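Local coordinates for protein CalG4 (PDB 3IA7) that is a glycosyltransferase-type protein of the GT-B superfamily, with two domains each built on a parallel beta sheet, at residues L81-A93 with D109-A121. Numbering follows the deposited sequence.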
ATOM      1  N   LEU A  81      17.983 -28.753  -9.939  1.00 17.41           N
ATOM      2  CA  LEU A  81      17.995 -29.568  -8.704  1.00 18.44           C
ATOM      3  C   LEU A  81      17.769 -28.722  -7.457  1.00 17.19           C
ATOM      4  O   LEU A  81      17.080 -29.175  -6.515  1.00 17.90           O
ATOM      5  CB  LEU A  81      19.269 -30.444  -8.565  1.00 17.63           C
ATOM      6  CG  LEU A  81      19.376 -31.550  -9.640  1.00 17.73           C
ATOM      7  CD1 LEU A  81      20.744 -32.219  -9.542  1.00 18.80           C
ATOM      8  CD2 LEU A  81      18.263 -32.584  -9.522  1.00 18.98           C
ATOM      9  N   VAL A  82      18.304 -27.498  -7.449  1.00 17.30           N
ATOM     10  CA  VAL A  82      18.092 -26.628  -6.285  1.00 17.55           C
ATOM     11  C   VAL A  82      16.622 -26.208  -6.226  1.00 16.73           C
ATOM     12  O   VAL A  82      16.096 -26.032  -5.144  1.00 16.30           O
ATOM     13  CB  VAL A  82      19.068 -25.378  -6.184  1.00 18.40           C
ATOM     14  CG1 VAL A  82      18.820 -24.355  -7.264  1.00 19.43           C
ATOM     15  CG2 VAL A  82      18.892 -24.702  -4.831  1.00 18.50           C
ATOM     16  N   TYR A  83      15.992 -26.060  -7.383  1.00 16.72           N
ATOM     17  CA  TYR A  83      14.556 -25.721  -7.473  1.00 16.57           C
ATOM     18  C   TYR A  83      13.732 -26.829  -6.795  1.00 15.86           C
ATOM     19  O   TYR A  83      12.814 -26.562  -5.981  1.00 14.93           O
ATOM     20  CB  TYR A  83      14.158 -25.578  -8.957  1.00 16.15           C
ATOM     21  CG  TYR A  83      12.676 -25.367  -9.183  1.00 18.56           C
ATOM     22  CD1 TYR A  83      12.093 -24.100  -8.977  1.00 17.68           C
ATOM     23  CD2 TYR A  83      11.838 -26.430  -9.575  1.00 16.22           C
ATOM     24  CE1 TYR A  83      10.711 -23.905  -9.185  1.00 18.81           C
ATOM     25  CE2 TYR A  83      10.468 -26.239  -9.779  1.00 18.15           C
ATOM     26  CZ  TYR A  83       9.921 -24.977  -9.578  1.00 15.47           C
ATOM     27  OH  TYR A  83       8.579 -24.750  -9.768  1.00 18.39           O
ATOM     28  N   VAL A  84      14.045 -28.070  -7.165  1.00 14.50           N
ATOM     29  CA  VAL A  84      13.387 -29.233  -6.561  1.00 14.04           C
ATOM     30  C   VAL A  84      13.641 -29.308  -5.043  1.00 13.20           C
ATOM     31  O   VAL A  84      12.679 -29.500  -4.277  1.00 12.47           O
ATOM     32  CB  VAL A  84      13.721 -30.562  -7.294  1.00 13.99           C
ATOM     33  CG1 VAL A  84      13.067 -31.742  -6.566  1.00 13.85           C
ATOM     34  CG2 VAL A  84      13.206 -30.504  -8.765  1.00 13.21           C
ATOM     35  N   ARG A  85      14.892 -29.146  -4.615  1.00 12.04           N
ATOM     36  CA  ARG A  85      15.212 -29.148  -3.187  1.00 13.47           C
ATOM     37  C   ARG A  85      14.453 -28.072  -2.422  1.00 12.94           C
ATOM     38  O   ARG A  85      13.988 -28.322  -1.308  1.00 12.41           O
ATOM     39  CB  ARG A  85      16.706 -29.014  -2.907  1.00 13.17           C
ATOM     40  CG  ARG A  85      17.560 -30.224  -3.333  1.00 15.82           C
ATOM     41  CD  ARG A  85      18.954 -30.166  -2.730  1.00 16.70           C
ATOM     42  NE  ARG A  85      19.700 -28.969  -3.119  1.00 20.34           N
ATOM     43  CZ  ARG A  85      20.453 -28.870  -4.214  1.00 23.10           C
ATOM     44  NH1 ARG A  85      20.572 -29.905  -5.044  1.00 22.72           N
ATOM     45  NH2 ARG A  85      21.093 -27.733  -4.478  1.00 25.25           N
ATOM     46  N   GLU A  86      14.327 -26.887  -3.007  1.00 12.03           N
ATOM     47  CA  GLU A  86      13.592 -25.787  -2.367  1.00 12.91           C
ATOM     48  C   GLU A  86      12.104 -26.126  -2.222  1.00 12.91           C
ATOM     49  O   GLU A  86      11.502 -25.857  -1.152  1.00 11.76           O
ATOM     50  CB  GLU A  86      13.729 -24.491  -3.215  1.00 14.16           C
ATOM     51  CG  GLU A  86      13.183 -23.220  -2.482  1.00 16.42           C
ATOM     52  CD  GLU A  86      14.096 -22.710  -1.374  1.00 18.81           C
ATOM     53  OE1 GLU A  86      14.955 -23.464  -0.870  1.00 20.25           O
ATOM     54  OE2 GLU A  86      13.934 -21.531  -0.986  1.00 16.11           O
ATOM     55  N   ASN A  87      11.506 -26.698  -3.283  1.00 11.41           N
ATOM     56  CA  ASN A  87      10.131 -27.226  -3.164  1.00 12.84           C
ATOM     57  C   ASN A  87      10.036 -28.233  -1.997  1.00 12.02           C
ATOM     58  O   ASN A  87       9.104 -28.175  -1.194  1.00 11.04           O
ATOM     59  CB  ASN A  87       9.708 -27.893  -4.468  1.00 12.51           C
ATOM     60  CG  ASN A  87       9.071 -26.899  -5.424  1.00 14.06           C
ATOM     61  OD1 ASN A  87       7.862 -26.767  -5.423  1.00 13.69           O
ATOM     62  ND2 ASN A  87       9.890 -26.131  -6.177  1.00 12.55           N
ATOM     63  N   VAL A  88      10.985 -29.166  -1.951  1.00 10.79           N
ATOM     64  CA  VAL A  88      11.010 -30.191  -0.876  1.00 12.66           C
ATOM     65  C   VAL A  88      11.186 -29.575   0.548  1.00 11.94           C
ATOM     66  O   VAL A  88      10.571 -30.032   1.534  1.00 12.70           O
ATOM     67  CB  VAL A  88      12.086 -31.284  -1.148  1.00 10.84           C
ATOM     68  CG1 VAL A  88      12.260 -32.223   0.054  1.00 12.67           C
ATOM     69  CG2 VAL A  88      11.696 -32.130  -2.387  1.00 13.63           C
ATOM     70  N   ALA A  89      12.015 -28.546   0.651  1.00 10.77           N
ATOM     71  CA  ALA A  89      12.213 -27.835   1.923  1.00 12.24           C
ATOM     72  C   ALA A  89      10.878 -27.299   2.470  1.00 12.10           C
ATOM     73  O   ALA A  89      10.577 -27.468   3.653  1.00 11.25           O
ATOM     74  CB  ALA A  89      13.253 -26.706   1.754  1.00 12.14           C
ATOM     75  N   ILE A  90      10.095 -26.692   1.593  1.00 11.47           N
ATOM     76  CA  ILE A  90       8.781 -26.116   1.926  1.00 12.92           C
ATOM     77  C   ILE A  90       7.771 -27.212   2.266  1.00 12.14           C
ATOM     78  O   ILE A  90       7.072 -27.137   3.305  1.00 11.40           O
ATOM     79  CB  ILE A  90       8.259 -25.234   0.743  1.00 13.51           C
ATOM     80  CG1 ILE A  90       9.119 -23.930   0.640  1.00 12.87           C
ATOM     81  CG2 ILE A  90       6.726 -24.875   0.932  1.00 15.56           C
ATOM     82  CD1 ILE A  90       9.031 -23.270  -0.692  1.00 14.03           C
ATOM     83  N   LEU A  91       7.728 -28.237   1.412  1.00 11.74           N
ATOM     84  CA  LEU A  91       6.874 -29.407   1.625  1.00 13.46           C
ATOM     85  C   LEU A  91       7.141 -30.061   3.008  1.00 12.12           C
ATOM     86  O   LEU A  91       6.212 -30.280   3.807  1.00 11.15           O
ATOM     87  CB  LEU A  91       7.113 -30.395   0.438  1.00 13.23           C
ATOM     88  CG  LEU A  91       6.405 -31.749   0.379  1.00 16.38           C
ATOM     89  CD1 LEU A  91       4.937 -31.512   0.166  1.00 13.27           C
ATOM     90  CD2 LEU A  91       6.979 -32.478  -0.823  1.00 15.69           C
ATOM     91  N   ARG A  92       8.400 -30.352   3.316  1.00 11.74           N
ATOM     92  CA  ARG A  92       8.718 -30.979   4.606  1.00 11.77           C
ATOM     93  C   ARG A  92       8.337 -30.069   5.776  1.00 12.44           C
ATOM     94  O   ARG A  92       7.871 -30.577   6.800  1.00 12.47           O
ATOM     95  CB  ARG A  92      10.213 -31.350   4.727  1.00 11.71           C
ATOM     96  CG  ARG A  92      10.625 -32.518   3.751  1.00 10.15           C
ATOM     97  CD  ARG A  92      12.101 -32.825   3.841  1.00 12.45           C
ATOM     98  NE  ARG A  92      12.468 -33.831   2.846  1.00 11.18           N
ATOM     99  CZ  ARG A  92      13.714 -34.239   2.626  1.00 12.19           C
ATOM    100  NH1 ARG A  92      14.740 -33.715   3.313  1.00 16.09           N
ATOM    101  NH2 ARG A  92      13.915 -35.164   1.701  1.00 14.11           N
ATOM    102  N   ALA A  93       8.616 -28.749   5.677  1.00 12.37           N
ATOM    103  CA  ALA A  93       8.339 -27.828   6.806  1.00 13.40           C
ATOM    104  C   ALA A  93       6.848 -27.783   7.098  1.00 13.09           C
ATOM    105  O   ALA A  93       6.457 -27.766   8.247  1.00 14.00           O
ATOM    106  CB  ALA A  93       8.776 -26.413   6.491  1.00 12.91           C
ATOM    107  N   ASP A 109       2.189 -20.447  -4.192  1.00 12.93           N
ATOM    108  CA  ASP A 109       2.746 -19.687  -5.317  1.00 13.94           C
ATOM    109  C   ASP A 109       3.255 -20.650  -6.359  1.00 13.55           C
ATOM    110  O   ASP A 109       3.626 -21.790  -6.064  1.00 12.42           O
ATOM    111  CB  ASP A 109       3.897 -18.780  -4.828  1.00 13.38           C
ATOM    112  CG  ASP A 109       4.578 -18.025  -5.975  1.00 17.65           C
ATOM    113  OD1 ASP A 109       3.979 -17.027  -6.410  1.00 18.44           O
ATOM    114  OD2 ASP A 109       5.690 -18.445  -6.436  1.00 15.16           O
ATOM    115  N   VAL A 110       3.269 -20.195  -7.607  1.00 12.60           N
ATOM    116  CA  VAL A 110       3.724 -21.051  -8.724  1.00 14.75           C
ATOM    117  C   VAL A 110       5.167 -21.586  -8.596  1.00 13.00           C
ATOM    118  O   VAL A 110       5.438 -22.717  -8.998  1.00 12.53           O
ATOM    119  CB  VAL A 110       3.495 -20.362 -10.089  1.00 14.62           C
ATOM    120  CG1 VAL A 110       4.382 -19.122 -10.200  1.00 17.40           C
ATOM    121  CG2 VAL A 110       3.746 -21.362 -11.279  1.00 19.98           C
ATOM    122  N   PHE A 111       6.072 -20.832  -7.985  1.00 13.65           N
ATOM    123  CA  PHE A 111       7.448 -21.355  -7.841  1.00 14.45           C
ATOM    124  C   PHE A 111       7.467 -22.673  -6.994  1.00 13.14           C
ATOM    125  O   PHE A 111       7.979 -23.710  -7.457  1.00 15.12           O
ATOM    126  CB  PHE A 111       8.361 -20.277  -7.271  1.00 15.22           C
ATOM    127  CG  PHE A 111       9.807 -20.741  -7.036  1.00 18.59           C
ATOM    128  CD1 PHE A 111      10.847 -20.206  -7.794  1.00 24.07           C
ATOM    129  CD2 PHE A 111      10.103 -21.673  -6.052  1.00 20.46           C
ATOM    130  CE1 PHE A 111      12.195 -20.655  -7.576  1.00 22.81           C
ATOM    131  CE2 PHE A 111      11.440 -22.130  -5.834  1.00 23.66           C
ATOM    132  CZ  PHE A 111      12.461 -21.594  -6.589  1.00 20.46           C
ATOM    133  N   PRO A 112       6.903 -22.664  -5.783  1.00 13.37           N
ATOM    134  CA  PRO A 112       6.720 -23.959  -5.091  1.00 14.21           C
ATOM    135  C   PRO A 112       5.475 -24.781  -5.488  1.00 13.96           C
ATOM    136  O   PRO A 112       4.809 -25.349  -4.606  1.00 14.02           O
ATOM    137  CB  PRO A 112       6.627 -23.523  -3.599  1.00 14.00           C
ATOM    138  CG  PRO A 112       5.845 -22.193  -3.699  1.00 12.93           C
ATOM    139  CD  PRO A 112       6.510 -21.528  -4.911  1.00 12.91           C
ATOM    140  N   PHE A 113       5.194 -24.936  -6.791  1.00 13.05           N
ATOM    141  CA  PHE A 113       3.948 -25.604  -7.133  1.00 12.96           C
ATOM    142  C   PHE A 113       4.042 -27.100  -6.813  1.00 13.30           C
ATOM    143  O   PHE A 113       3.018 -27.691  -6.546  1.00 13.08           O
ATOM    144  CB  PHE A 113       3.553 -25.415  -8.590  1.00 12.70           C
ATOM    145  CG  PHE A 113       4.337 -26.282  -9.562  1.00 13.55           C
ATOM    146  CD1 PHE A 113       3.782 -27.479 -10.026  1.00 12.11           C
ATOM    147  CD2 PHE A 113       5.580 -25.892 -10.040  1.00 11.66           C
ATOM    148  CE1 PHE A 113       4.465 -28.348 -10.939  1.00 11.93           C
ATOM    149  CE2 PHE A 113       6.271 -26.732 -11.004  1.00 13.58           C
ATOM    150  CZ  PHE A 113       5.684 -27.948 -11.450  1.00 12.96           C
ATOM    151  N   ILE A 114       5.250 -27.693  -6.878  1.00 10.83           N
ATOM    152  CA  ILE A 114       5.377 -29.095  -6.535  1.00 13.12           C
ATOM    153  C   ILE A 114       5.010 -29.312  -5.056  1.00 10.71           C
ATOM    154  O   ILE A 114       4.181 -30.155  -4.710  1.00 11.23           O
ATOM    155  CB  ILE A 114       6.779 -29.661  -6.861  1.00 12.23           C
ATOM    156  CG1 ILE A 114       7.035 -29.522  -8.382  1.00 13.65           C
ATOM    157  CG2 ILE A 114       6.878 -31.111  -6.386  1.00 14.34           C
ATOM    158  CD1 ILE A 114       8.474 -29.636  -8.782  1.00 17.82           C
ATOM    159  N   ALA A 115       5.575 -28.500  -4.196  1.00 11.57           N
ATOM    160  CA  ALA A 115       5.213 -28.554  -2.757  1.00 10.92           C
ATOM    161  C   ALA A 115       3.733 -28.344  -2.573  1.00 11.57           C
ATOM    162  O   ALA A 115       3.077 -29.060  -1.839  1.00 11.14           O
ATOM    163  CB  ALA A 115       5.992 -27.449  -1.986  1.00 12.82           C
ATOM    164  N   GLY A 116       3.173 -27.353  -3.253  1.00 10.98           N
ATOM    165  CA  GLY A 116       1.776 -27.044  -2.978  1.00 12.66           C
ATOM    166  C   GLY A 116       0.845 -28.155  -3.368  1.00 10.25           C
ATOM    167  O   GLY A 116      -0.066 -28.514  -2.630  1.00 11.98           O
ATOM    168  N   ARG A 117       1.064 -28.682  -4.567  1.00 10.32           N
ATOM    169  CA  ARG A 117       0.205 -29.738  -5.096  1.00 10.83           C
ATOM    170  C   ARG A 117       0.400 -31.077  -4.338  1.00 11.12           C
ATOM    171  O   ARG A 117      -0.556 -31.810  -4.130  1.00 10.55           O
ATOM    172  CB  ARG A 117       0.451 -29.920  -6.592  1.00 11.30           C
ATOM    173  CG  ARG A 117       0.043 -28.687  -7.408  1.00 11.80           C
ATOM    174  CD  ARG A 117       0.088 -29.014  -8.889  1.00 13.27           C
ATOM    175  NE  ARG A 117      -0.866 -30.080  -9.187  1.00 13.34           N
ATOM    176  CZ  ARG A 117      -0.748 -30.927 -10.200  1.00 15.33           C
ATOM    177  NH1 ARG A 117       0.244 -30.807 -11.065  1.00 13.08           N
ATOM    178  NH2 ARG A 117      -1.645 -31.883 -10.345  1.00 14.44           N
ATOM    179  N   LEU A 118       1.628 -31.364  -3.909  1.00 11.01           N
ATOM    180  CA  LEU A 118       1.864 -32.583  -3.096  1.00 11.83           C
ATOM    181  C   LEU A 118       1.214 -32.505  -1.673  1.00 12.01           C
ATOM    182  O   LEU A 118       0.694 -33.483  -1.177  1.00 11.98           O
ATOM    183  CB  LEU A 118       3.366 -32.938  -3.061  1.00 11.80           C
ATOM    184  CG  LEU A 118       3.934 -33.326  -4.481  1.00 11.87           C
ATOM    185  CD1 LEU A 118       5.440 -33.680  -4.293  1.00 11.26           C
ATOM    186  CD2 LEU A 118       3.149 -34.523  -5.112  1.00 12.36           C
ATOM    187  N   LEU A 119       1.261 -31.333  -1.046  1.00 12.00           N
ATOM    188  CA  LEU A 119       0.605 -31.076   0.255  1.00 13.13           C
ATOM    189  C   LEU A 119      -0.865 -31.314   0.097  1.00 12.10           C
ATOM    190  O   LEU A 119      -1.488 -32.038   0.903  1.00 13.40           O
ATOM    191  CB  LEU A 119       0.868 -29.620   0.691  1.00 12.55           C
ATOM    192  CG  LEU A 119       2.257 -29.319   1.282  1.00 10.93           C
ATOM    193  CD1 LEU A 119       2.297 -27.796   1.587  1.00 10.57           C
ATOM    194  CD2 LEU A 119       2.529 -30.112   2.588  1.00 10.67           C
ATOM    195  N   ALA A 120      -1.417 -30.757  -0.972  1.00 12.55           N
ATOM    196  CA  ALA A 120      -2.844 -30.904  -1.292  1.00 12.54           C
ATOM    197  C   ALA A 120      -3.228 -32.379  -1.528  1.00 12.82           C
ATOM    198  O   ALA A 120      -4.270 -32.818  -1.056  1.00 13.25           O
ATOM    199  CB  ALA A 120      -3.201 -30.045  -2.532  1.00 12.45           C
ATOM    200  N   ALA A 121      -2.404 -33.129  -2.251  1.00 12.15           N
ATOM    201  CA  ALA A 121      -2.647 -34.554  -2.431  1.00 12.69           C
ATOM    202  C   ALA A 121      -2.587 -35.338  -1.110  1.00 12.53           C
ATOM    203  O   ALA A 121      -3.507 -36.085  -0.790  1.00 13.98           O
ATOM    204  CB  ALA A 121      -1.650 -35.133  -3.455  1.00 11.84           C
TER
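Asn-87 reaches from the middle of one helix toward the next and uses both ends of its amide. Its OD1 meets the first turn of helix 113-123 and accepts from Ala-115 N at 3.1 Å. The bond is nearly straight (168°) and arrives in the carbonyl plane, on a lone pair. Ile-114 N lies close to the same oxygen. At the other end, ND2 gives a straight bond to Tyr-83 O, one turn back in its own helix, at 3.0 Å, and a weak one to Phe-111 O in the loop. These partners fix the rotation of the amide in a buried setting. ND2 also sits over the centre of the Tyr-83 ring. That ring turns its edge to the face of Phe-111, with centroids 4.8 Å apart. Tyr-83 CG stands opposite the backbone N (chi1 174°), which swings the phenol outward, nearly at right angles to the helix axis, to the loop before helix 113-123. There OH lies 2.6 Å from Phe-111 O and borders the edge of the Phe-113 ring.

The contact joins helices 75-98 and 113-123 of the N-terminal Rossmann-like domain of a GT-B fold. The second helix follows strand 105-109 and leads into the adjacent parallel strand 127-131, a beta-alpha-beta crossover. Pro-112 is the N-cap residue of helix 113-123 and the centre of an inverse gamma turn.

The helix axes approach to 8.1 Å near the level of Asn-87, at a crossing angle of -37°. The small Ala-115 here is consistent with the close approach: its CB packs 3.3 Å from Asn-87 O and also touches Leu-91 CB and Ile-90 CG2. Ile-90 CD1 meets Pro-112 CB. Farther along, Leu-91 CD1 lies 3.6 Å from Leu-119 CG and also touches Leu-118 CB. Leu-118 also packs on Leu-168 and Leu-169 of helix 159-170.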